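Local coordinates for DUF1881 domain-containing protein (Neurospora crassa, PDB 5Z6D) that is of unknown function but abounds in perithecia and joins a betagamma-crystallin domain, with a calcium site rendered inoperative, to an Ig-like domain, at residues A[163-168]-A[172-177]; A[128-133]-A[193-198]; A[8-13]-A[83-88]. The protein carries 1 engineered substitution. All coordinates share one frame; numbering follows the deposited sequence.

Contact 1 (A[163-168]-A[172-177])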
loop_
_atom_site.group_PDB
_atom_site.type_symbol
_atom_site.label_atom_id
_atom_site.label_comp_id
_atom_site.label_asym_id
_atom_site.label_seq_id
_atom_site.Cartn_x
_atom_site.Cartn_y
_atom_site.Cartn_z
ATOM N N VAL A 163 5.894 13.400 -4.060
ATOM C CA VAL A 163 6.602 12.299 -4.690
ATOM C C VAL A 163 5.938 12.050 -6.039
ATOM O O VAL A 163 4.722 12.208 -6.179
ATOM C CB VAL A 163 6.580 11.016 -3.812
ATOM C CG1 VAL A 163 5.142 10.512 -3.592
ATOM C CG2 VAL A 163 7.460 9.926 -4.423
ATOM N N TYR A 164 6.746 11.684 -7.028
ATOM C CA TYR A 164 6.274 11.423 -8.372
ATOM C C TYR A 164 6.557 9.960 -8.690
ATOM O O TYR A 164 7.701 9.523 -8.643
ATOM C CB TYR A 164 6.969 12.369 -9.362
ATOM C CG TYR A 164 6.537 12.267 -10.813
ATOM C CD1 TYR A 164 5.314 12.776 -11.238
ATOM C CD2 TYR A 164 7.364 11.684 -11.761
ATOM C CE1 TYR A 164 4.926 12.698 -12.568
ATOM C CE2 TYR A 164 6.985 11.601 -13.089
ATOM C CZ TYR A 164 5.767 12.105 -13.488
ATOM O OH TYR A 164 5.390 12.020 -14.813
ATOM N N PHE A 165 5.504 9.200 -8.948
ATOM C CA PHE A 165 5.612 7.801 -9.364
ATOM C C PHE A 165 5.431 7.669 -10.861
ATOM O O PHE A 165 4.533 8.276 -11.444
ATOM C CB PHE A 165 4.559 6.933 -8.684
ATOM C CG PHE A 165 4.631 6.934 -7.185
ATOM C CD1 PHE A 165 5.720 6.396 -6.526
ATOM C CD2 PHE A 165 3.584 7.450 -6.440
ATOM C CE1 PHE A 165 5.771 6.383 -5.137
ATOM C CE2 PHE A 165 3.625 7.436 -5.053
ATOM C CZ PHE A 165 4.715 6.896 -4.406
ATOM N N GLU A 166 6.260 6.851 -11.489
ATOM C CA GLU A 166 6.044 6.594 -12.907
ATOM C C GLU A 166 6.346 5.142 -13.214
ATOM O O GLU A 166 7.146 4.518 -12.536
ATOM C CB GLU A 166 6.903 7.527 -13.780
ATOM C CG GLU A 166 8.392 7.271 -13.731
ATOM C CD GLU A 166 9.167 8.181 -14.679
ATOM O OE1 GLU A 166 8.554 9.110 -15.250
ATOM O OE2 GLU A 166 10.386 7.968 -14.852
ATOM N N TRP A 167 5.687 4.597 -14.227
ATOM C CA TRP A 167 5.980 3.238 -14.641
ATOM C C TRP A 167 7.254 3.189 -15.466
ATOM O O TRP A 167 7.431 3.968 -16.404
ATOM C CB TRP A 167 4.824 2.640 -15.444
ATOM C CG TRP A 167 5.020 1.179 -15.667
ATOM C CD1 TRP A 167 5.583 0.585 -16.760
ATOM C CD2 TRP A 167 4.693 0.123 -14.757
ATOM N NE1 TRP A 167 5.611 -0.780 -16.593
ATOM C CE2 TRP A 167 5.066 -1.089 -15.374
ATOM C CE3 TRP A 167 4.098 0.082 -13.492
ATOM C CZ2 TRP A 167 4.876 -2.330 -14.761
ATOM C CZ3 TRP A 167 3.909 -1.147 -12.885
ATOM C CH2 TRP A 167 4.300 -2.339 -13.519
ATOM N N ASN A 168 8.139 2.272 -15.092
ATOM C CA ASN A 168 9.360 1.988 -15.831
ATOM C C ASN A 168 9.133 0.782 -16.730
ATOM O O ASN A 168 9.074 -0.365 -16.249
ATOM C CB ASN A 168 10.525 1.729 -14.879
ATOM C CG ASN A 168 11.857 1.696 -15.592
ATOM O OD1 ASN A 168 12.077 0.869 -16.474
ATOM N ND2 ASN A 168 12.755 2.600 -15.214
ATOM N N GLY A 172 9.784 -2.977 -15.968
ATOM C CA GLY A 172 8.452 -3.393 -15.564
ATOM C C GLY A 172 8.240 -3.094 -14.094
ATOM O O GLY A 172 7.698 -3.916 -13.353
ATOM N N GLU A 173 8.679 -1.913 -13.668
ATOM C CA GLU A 173 8.649 -1.574 -12.238
ATOM C C GLU A 173 7.973 -0.236 -12.008
ATOM O O GLU A 173 7.710 0.485 -12.953
ATOM C CB GLU A 173 10.064 -1.521 -11.654
ATOM C CG GLU A 173 10.678 -2.867 -11.323
ATOM C CD GLU A 173 12.085 -2.737 -10.778
ATOM O OE1 GLU A 173 12.758 -1.732 -11.100
ATOM O OE2 GLU A 173 12.517 -3.639 -10.028
ATOM N N VAL A 174 7.685 0.091 -10.751
ATOM C CA VAL A 174 7.331 1.462 -10.402
ATOM C C VAL A 174 8.594 2.193 -9.971
ATOM O O VAL A 174 9.411 1.649 -9.223
ATOM C CB VAL A 174 6.283 1.514 -9.275
ATOM C CG1 VAL A 174 6.054 2.956 -8.793
ATOM C CG2 VAL A 174 4.978 0.888 -9.736
ATOM N N ASP A 175 8.768 3.421 -10.456
ATOM C CA ASP A 175 9.895 4.251 -10.063
ATOM C C ASP A 175 9.435 5.456 -9.253
ATOM O O ASP A 175 8.435 6.105 -9.592
ATOM C CB ASP A 175 10.662 4.758 -11.280
ATOM C CG ASP A 175 11.507 3.694 -11.925
ATOM O OD1 ASP A 175 11.417 2.524 -11.507
ATOM O OD2 ASP A 175 12.253 4.039 -12.866
ATOM N N VAL A 176 10.169 5.740 -8.187
ATOM C CA VAL A 176 10.078 7.023 -7.516
ATOM C C VAL A 176 11.038 7.973 -8.210
ATOM O O VAL A 176 12.230 7.690 -8.308
ATOM C CB VAL A 176 10.426 6.913 -6.022
ATOM C CG1 VAL A 176 10.639 8.289 -5.423
ATOM C CG2 VAL A 176 9.329 6.159 -5.272
ATOM N N VAL A 177 10.511 9.082 -8.718
ATOM C CA VAL A 177 11.341 10.115 -9.308
ATOM C C VAL A 177 11.540 11.238 -8.300
ATOM O O VAL A 177 10.584 11.909 -7.908
ATOM C CB VAL A 177 10.721 10.674 -10.588
ATOM C CG1 VAL A 177 11.668 11.680 -11.229
ATOM C CG2 VAL A 177 10.406 9.539 -11.546
#
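Gly172 and Glu173 both turn their N-H groups to the carbonyl oxygen of Asn168. Glu173 N reaches Asn168 O at 3.0 Å on a lone pair, while the bond from Gly172 N is bent and weak; two residues opposite one, the first a glycine with positive phi, make this a G1 beta bulge. Glu173 O accepts Asn168 N and sits above one face of the Trp167 indole, 3.5 Å from CD2. Val174 sets CG2 crosswise against the six-membered ring of Trp167, 3.9 Å from CZ3, on the face packed against strand 91-99. In this beta hairpin, strand 173-177 forms an outer edge of the Ig-like domain's five-stranded antiparallel sheet. Asp175 pairs with Glu166 through two backbone bonds. Asn168 CG lies anti to the backbone N (chi1 -169°), bringing ND2 to Asp175 OD2 at 2.8 Å, on the syn side and 30° out of the carboxylate plane; Asp175 OD1 makes a salt bridge to Arg190, which probably eases repulsion from the Glu166 carboxylate. Val176 brings CG2 to the edge of the Phe165 ring, 3.6 Å from CE1. Val177 N gives Tyr164 O an almost straight bond (177°), while CB lies in the Tyr164 ring plane, 3.7 Å from CD2.

Contact 2 (A[128-133]-A[193-198])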
loop_
_atom_site.group_PDB
_atom_site.type_symbol
_atom_site.label_atom_id
_atom_site.label_comp_id
_atom_site.label_asym_id
_atom_site.label_seq_id
_atom_site.Cartn_x
_atom_site.Cartn_y
_atom_site.Cartn_z
ATOM N N ASP A 128 8.196 -3.026 10.998
ATOM C CA ASP A 128 8.495 -3.508 9.659
ATOM C C ASP A 128 7.311 -3.500 8.704
ATOM O O ASP A 128 7.446 -3.930 7.561
ATOM C CB ASP A 128 9.061 -4.929 9.741
ATOM C CG ASP A 128 10.257 -5.026 10.670
ATOM O OD1 ASP A 128 11.065 -4.071 10.716
ATOM O OD2 ASP A 128 10.384 -6.061 11.359
ATOM N N GLU A 129 6.145 -3.038 9.151
ATOM C CA GLU A 129 4.973 -3.069 8.280
ATOM C C GLU A 129 5.006 -1.917 7.288
ATOM O O GLU A 129 5.038 -0.749 7.683
ATOM C CB GLU A 129 3.674 -3.020 9.081
ATOM C CG GLU A 129 3.359 -4.311 9.811
ATOM C CD GLU A 129 1.928 -4.365 10.300
ATOM O OE1 GLU A 129 1.670 -3.914 11.438
ATOM O OE2 GLU A 129 1.061 -4.858 9.546
ATOM N N TYR A 130 5.015 -2.250 5.998
ATOM C CA TYR A 130 4.931 -1.237 4.954
ATOM C C TYR A 130 3.537 -0.637 4.905
ATOM O O TYR A 130 2.560 -1.263 5.322
ATOM C CB TYR A 130 5.291 -1.825 3.586
ATOM C CG TYR A 130 6.775 -1.884 3.289
ATOM C CD1 TYR A 130 7.328 -1.078 2.307
ATOM C CD2 TYR A 130 7.618 -2.757 3.972
ATOM C CE1 TYR A 130 8.668 -1.131 2.016
ATOM C CE2 TYR A 130 8.971 -2.811 3.692
ATOM C CZ TYR A 130 9.488 -1.991 2.711
ATOM O OH TYR A 130 10.830 -2.011 2.401
ATOM N N GLY A 131 3.443 0.586 4.398
ATOM C CA GLY A 131 2.158 1.191 4.161
ATOM C C GLY A 131 1.859 1.305 2.680
ATOM O O GLY A 131 2.713 1.705 1.896
ATOM N N LEU A 132 0.630 0.970 2.315
ATOM C CA LEU A 132 0.169 1.062 0.945
ATOM C C LEU A 132 -0.077 2.527 0.602
ATOM O O LEU A 132 -0.919 3.174 1.228
ATOM C CB LEU A 132 -1.107 0.235 0.766
ATOM C CG LEU A 132 -1.747 0.295 -0.618
ATOM C CD1 LEU A 132 -0.911 -0.470 -1.644
ATOM C CD2 LEU A 132 -3.191 -0.204 -0.576
ATOM N N VAL A 133 0.660 3.058 -0.376
ATOM C CA VAL A 133 0.547 4.477 -0.712
ATOM C C VAL A 133 0.128 4.698 -2.166
ATOM O O VAL A 133 0.022 5.849 -2.637
ATOM C CB VAL A 133 1.872 5.246 -0.429
ATOM C CG1 VAL A 133 2.218 5.224 1.071
ATOM C CG2 VAL A 133 3.025 4.685 -1.252
ATOM N N LYS A 193 9.766 -4.478 -6.477
ATOM C CA LYS A 193 9.284 -3.947 -7.746
ATOM C C LYS A 193 8.512 -2.635 -7.567
ATOM O O LYS A 193 8.497 -1.773 -8.450
ATOM C CB LYS A 193 8.414 -4.990 -8.447
ATOM C CG LYS A 193 9.178 -6.242 -8.876
ATOM C CD LYS A 193 9.733 -6.102 -10.289
ATOM C CE LYS A 193 10.622 -7.280 -10.668
ATOM N NZ LYS A 193 9.882 -8.572 -10.614
ATOM N N SER A 194 7.875 -2.474 -6.416
ATOM C CA SER A 194 7.146 -1.242 -6.158
ATOM C C SER A 194 7.104 -0.914 -4.664
ATOM O O SER A 194 6.126 -0.345 -4.178
ATOM C CB SER A 194 5.730 -1.343 -6.725
ATOM O OG SER A 194 5.052 -2.490 -6.225
ATOM N N SER A 195 8.167 -1.276 -3.951
ATOM C CA SER A 195 8.282 -0.949 -2.531
ATOM C C SER A 195 9.571 -0.186 -2.286
ATOM O O SER A 195 10.586 -0.423 -2.951
ATOM C CB SER A 195 8.231 -2.205 -1.658
ATOM O OG SER A 195 9.331 -3.049 -1.924
ATOM N N PHE A 196 9.516 0.745 -1.337
ATOM C CA PHE A 196 10.602 1.687 -1.105
ATOM C C PHE A 196 10.763 1.943 0.385
ATOM O O PHE A 196 9.782 2.170 1.101
ATOM C CB PHE A 196 10.345 3.009 -1.853
ATOM C CG PHE A 196 10.095 2.825 -3.326
ATOM C CD1 PHE A 196 11.144 2.855 -4.229
ATOM C CD2 PHE A 196 8.815 2.586 -3.803
ATOM C CE1 PHE A 196 10.913 2.672 -5.581
ATOM C CE2 PHE A 196 8.578 2.399 -5.149
ATOM C CZ PHE A 196 9.628 2.443 -6.042
ATOM N N GLU A 197 12.008 1.904 0.842
ATOM C CA GLU A 197 12.347 2.403 2.163
ATOM C C GLU A 197 12.660 3.882 2.014
ATOM O O GLU A 197 13.539 4.263 1.243
ATOM C CB GLU A 197 13.534 1.633 2.737
ATOM C CG GLU A 197 13.485 1.419 4.235
ATOM C CD GLU A 197 14.571 0.473 4.710
ATOM O OE1 GLU A 197 15.737 0.913 4.797
ATOM O OE2 GLU A 197 14.262 -0.707 4.985
ATOM N N VAL A 198 11.908 4.724 2.710
ATOM C CA VAL A 198 12.145 6.153 2.636
ATOM C C VAL A 198 12.775 6.554 3.954
ATOM O O VAL A 198 12.196 6.314 5.010
ATOM C CB VAL A 198 10.851 6.926 2.380
ATOM C CG1 VAL A 198 11.088 8.440 2.501
ATOM C CG2 VAL A 198 10.279 6.548 1.007
HETATM O O HOH W 1 12.279 -3.143 4.055
#
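Tyr130 reaches across to segment 193-198 with one corner of its ring. Its CE1 comes to 3.6 Å from Phe196 O and 3.9 Å from Ser195 CB, both approached obliquely. Having CG beside its own backbone N and anti to the carbonyl carbon (chi1 -84°) carries the ring toward segment 193-198. These are van der Waals contacts, and no direct hydrogen bond joins the two segments.

Backbone pairing explains the distance: strand 91-99 runs between the two, antiparallel to 131-136 and parallel to 195-200, in the mixed four-stranded sheet of the Ig-like domain. Tyr130 and Ser195 therefore stand 8.2 Å apart from CA to CA, and both side chains rest on Ser94 of the strand between them. Gly131 and Val133 bond by their backbones to Phe95 and Ile93 of the same strand.

Polar links are indirect. The hydroxyls of Tyr130 and Ser195 each hydrogen-bond to Thr191 OG1, which thus ties the two side chains together. One water, in the plane of the Tyr130 ring at its edge, is a possible bridge: it donates a long bond of 3.3 Å to Glu197 OE2 and lies 2.5 Å from Tyr130 OH, a length short enough to be taken with caution.

Contact 3 (A[8-13]-A[83-88])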
loop_
_atom_site.group_PDB
_atom_site.type_symbol
_atom_site.label_atom_id
_atom_site.label_comp_id
_atom_site.label_asym_id
_atom_site.label_seq_id
_atom_site.Cartn_x
_atom_site.Cartn_y
_atom_site.Cartn_z
ATOM N N THR A 8 -9.909 -13.697 -14.550
ATOM C CA THR A 8 -9.989 -12.281 -14.207
ATOM C C THR A 8 -10.994 -12.068 -13.081
ATOM O O THR A 8 -11.507 -10.971 -12.882
ATOM C CB THR A 8 -10.373 -11.436 -15.430
ATOM O OG1 THR A 8 -11.598 -11.931 -15.983
ATOM C CG2 THR A 8 -9.283 -11.521 -16.488
ATOM N N LYS A 9 -11.285 -13.137 -12.349
ATOM C CA LYS A 9 -12.225 -13.064 -11.243
ATOM C C LYS A 9 -11.540 -13.569 -9.973
ATOM O O LYS A 9 -10.474 -14.160 -10.044
ATOM C CB LYS A 9 -13.491 -13.879 -11.543
ATOM C CG LYS A 9 -14.578 -13.123 -12.325
ATOM C CD LYS A 9 -14.131 -12.735 -13.735
ATOM C CE LYS A 9 -14.942 -11.565 -14.285
ATOM N NZ LYS A 9 -14.267 -10.893 -15.433
ATOM N N VAL A 10 -12.145 -13.280 -8.827
ATOM C CA VAL A 10 -11.734 -13.877 -7.567
ATOM C C VAL A 10 -13.020 -14.272 -6.869
ATOM O O VAL A 10 -14.069 -13.669 -7.099
ATOM C CB VAL A 10 -10.871 -12.912 -6.675
ATOM C CG1 VAL A 10 -9.633 -12.414 -7.436
ATOM C CG2 VAL A 10 -11.699 -11.747 -6.151
ATOM N N ILE A 11 -12.970 -15.321 -6.058
ATOM C CA ILE A 11 -14.142 -15.693 -5.308
ATOM C C ILE A 11 -13.817 -15.704 -3.843
ATOM O O ILE A 11 -12.875 -16.375 -3.409
ATOM C CB ILE A 11 -14.691 -17.085 -5.714
ATOM C CG1 ILE A 11 -14.824 -17.203 -7.234
ATOM C CG2 ILE A 11 -16.013 -17.332 -5.018
ATOM C CD1 ILE A 11 -15.468 -18.499 -7.688
ATOM N N PHE A 12 -14.590 -14.949 -3.079
ATOM C CA PHE A 12 -14.434 -14.942 -1.636
ATOM C C PHE A 12 -15.404 -15.928 -1.014
ATOM O O PHE A 12 -16.573 -15.971 -1.357
ATOM C CB PHE A 12 -14.654 -13.547 -1.067
ATOM C CG PHE A 12 -13.462 -12.644 -1.205
ATOM C CD1 PHE A 12 -12.437 -12.686 -0.280
ATOM C CD2 PHE A 12 -13.380 -11.737 -2.258
ATOM C CE1 PHE A 12 -11.336 -11.848 -0.407
ATOM C CE2 PHE A 12 -12.289 -10.894 -2.393
ATOM C CZ PHE A 12 -11.271 -10.936 -1.469
ATOM N N TYR A 13 -14.918 -16.721 -0.084
ATOM C CA TYR A 13 -15.760 -17.704 0.537
ATOM C C TYR A 13 -15.963 -17.375 2.005
ATOM O O TYR A 13 -15.035 -16.915 2.715
ATOM C CB TYR A 13 -15.154 -19.104 0.374
ATOM C CG TYR A 13 -14.979 -19.542 -1.078
ATOM C CD1 TYR A 13 -15.987 -20.240 -1.752
ATOM C CD2 TYR A 13 -13.805 -19.265 -1.766
ATOM C CE1 TYR A 13 -15.817 -20.633 -3.078
ATOM C CE2 TYR A 13 -13.628 -19.643 -3.080
ATOM C CZ TYR A 13 -14.630 -20.332 -3.735
ATOM O OH TYR A 13 -14.429 -20.710 -5.050
ATOM N N PHE A 83 -10.924 -3.732 -0.416
ATOM C CA PHE A 83 -10.042 -4.401 -1.363
ATOM C C PHE A 83 -10.321 -3.978 -2.787
ATOM O O PHE A 83 -11.396 -3.484 -3.096
ATOM C CB PHE A 83 -10.126 -5.936 -1.239
ATOM C CG PHE A 83 -11.462 -6.542 -1.641
ATOM C CD1 PHE A 83 -11.736 -6.862 -2.969
ATOM C CD2 PHE A 83 -12.421 -6.845 -0.677
ATOM C CE1 PHE A 83 -12.948 -7.446 -3.339
ATOM C CE2 PHE A 83 -13.638 -7.441 -1.037
ATOM C CZ PHE A 83 -13.899 -7.737 -2.363
ATOM N N ARG A 84 -9.331 -4.167 -3.645
ATOM C CA ARG A 84 -9.495 -3.919 -5.065
ATOM C C ARG A 84 -9.008 -5.157 -5.788
ATOM O O ARG A 84 -7.961 -5.723 -5.454
ATOM C CB ARG A 84 -8.727 -2.671 -5.528
ATOM C CG ARG A 84 -8.994 -2.324 -6.986
ATOM C CD ARG A 84 -8.302 -1.024 -7.414
ATOM N NE ARG A 84 -8.697 0.124 -6.602
ATOM C CZ ARG A 84 -8.193 1.346 -6.765
ATOM N NH1 ARG A 84 -7.273 1.554 -7.699
ATOM N NH2 ARG A 84 -8.594 2.349 -5.993
ATOM N N VAL A 85 -9.797 -5.611 -6.749
ATOM C CA VAL A 85 -9.382 -6.693 -7.615
ATOM C C VAL A 85 -8.710 -6.080 -8.835
ATOM O O VAL A 85 -9.325 -5.271 -9.556
ATOM C CB VAL A 85 -10.561 -7.579 -8.058
ATOM C CG1 VAL A 85 -10.042 -8.778 -8.840
ATOM C CG2 VAL A 85 -11.414 -8.004 -6.846
ATOM N N VAL A 86 -7.446 -6.434 -9.037
ATOM C CA VAL A 86 -6.625 -5.837 -10.088
ATOM C C VAL A 86 -5.989 -6.900 -10.981
ATOM O O VAL A 86 -5.980 -8.098 -10.648
ATOM C CB VAL A 86 -5.510 -4.942 -9.495
ATOM C CG1 VAL A 86 -6.112 -3.786 -8.680
ATOM C CG2 VAL A 86 -4.543 -5.774 -8.650
ATOM N N ASP A 87 -5.458 -6.473 -12.122
ATOM C CA ASP A 87 -4.694 -7.378 -12.976
ATOM C C ASP A 87 -3.471 -7.906 -12.229
ATOM O O ASP A 87 -2.972 -7.262 -11.313
ATOM C CB ASP A 87 -4.256 -6.677 -14.264
ATOM C CG ASP A 87 -5.434 -6.268 -15.132
ATOM O OD1 ASP A 87 -6.082 -7.166 -15.705
ATOM O OD2 ASP A 87 -5.709 -5.053 -15.244
ATOM N N ASP A 88 -2.992 -9.083 -12.615
ATOM C CA ASP A 88 -1.857 -9.695 -11.932
ATOM C C ASP A 88 -0.589 -8.835 -11.934
ATOM O O ASP A 88 0.238 -8.938 -11.025
ATOM C CB ASP A 88 -1.553 -11.065 -12.553
ATOM C CG ASP A 88 -1.340 -10.997 -14.056
ATOM O OD1 ASP A 88 -0.640 -10.079 -14.530
ATOM O OD2 ASP A 88 -1.873 -11.867 -14.771
#
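Over one face of the Phe83 ring, toward its rim, stands the CE2 corner of Phe12, 3.5 Å from Phe83 CZ. Val85 CG2, from Phe83's own strand, lies at the edge of the same ring and in its plane. The two phenyl groups reach toward each other from facing sheets and meet obliquely, with centroids 4.7 Å apart and planes turned 42° against each other. Further rings extend the cluster: Tyr41 stacks on Phe12, and Tyr25 meets Phe83 edge-to-face. Phe83 holds CG between its backbone N and carbonyl carbon (chi1 67°), which sends the ring inward to Phe12. Beside the rings, Val10 and Val85 pass alongside with their branches paired: CG2 to CG2 at 3.8 Å and CG1 to CG1 at 3.9 Å. With an alanine in place of Phe83, a gap is likely to open against Phe12 CE2 and Tyr25 to lose its edge-to-face partner. All four touching residues are buried, and no hydrogen bond crosses between the strands. Strand 9-13 belongs to one antiparallel sheet and strand 82-87 to the other, so the side chains form the apolar filling between the two sheets of a betagamma-crystallin domain.

In the fold
Contacts 1 and 2 share the Ig-like domain, their centres 13 Å apart, and they touch: Val174 N lies 3.1 Å from Lys193 O, a probable hydrogen bond, and Phe196 CZ packs 3.8 Å from Val176 CG2. The hairpin of contact 1 falls in sequence between the two segments of contact 2. Contact 3 closes earlier, in the crystallin domain, with its centre 24 Å and 22 Å from those of contacts 1 and 2. Leu132, within segment 128-133, touches Ile53 and Trp55 of the crystallin domain, just before the calcium ligand Gln56. In contact 3 the Phe83 side chain is about 8 Å from that of Ser81 and about 11 Å from that of Gln56; no calcium is bound to this chain in the model.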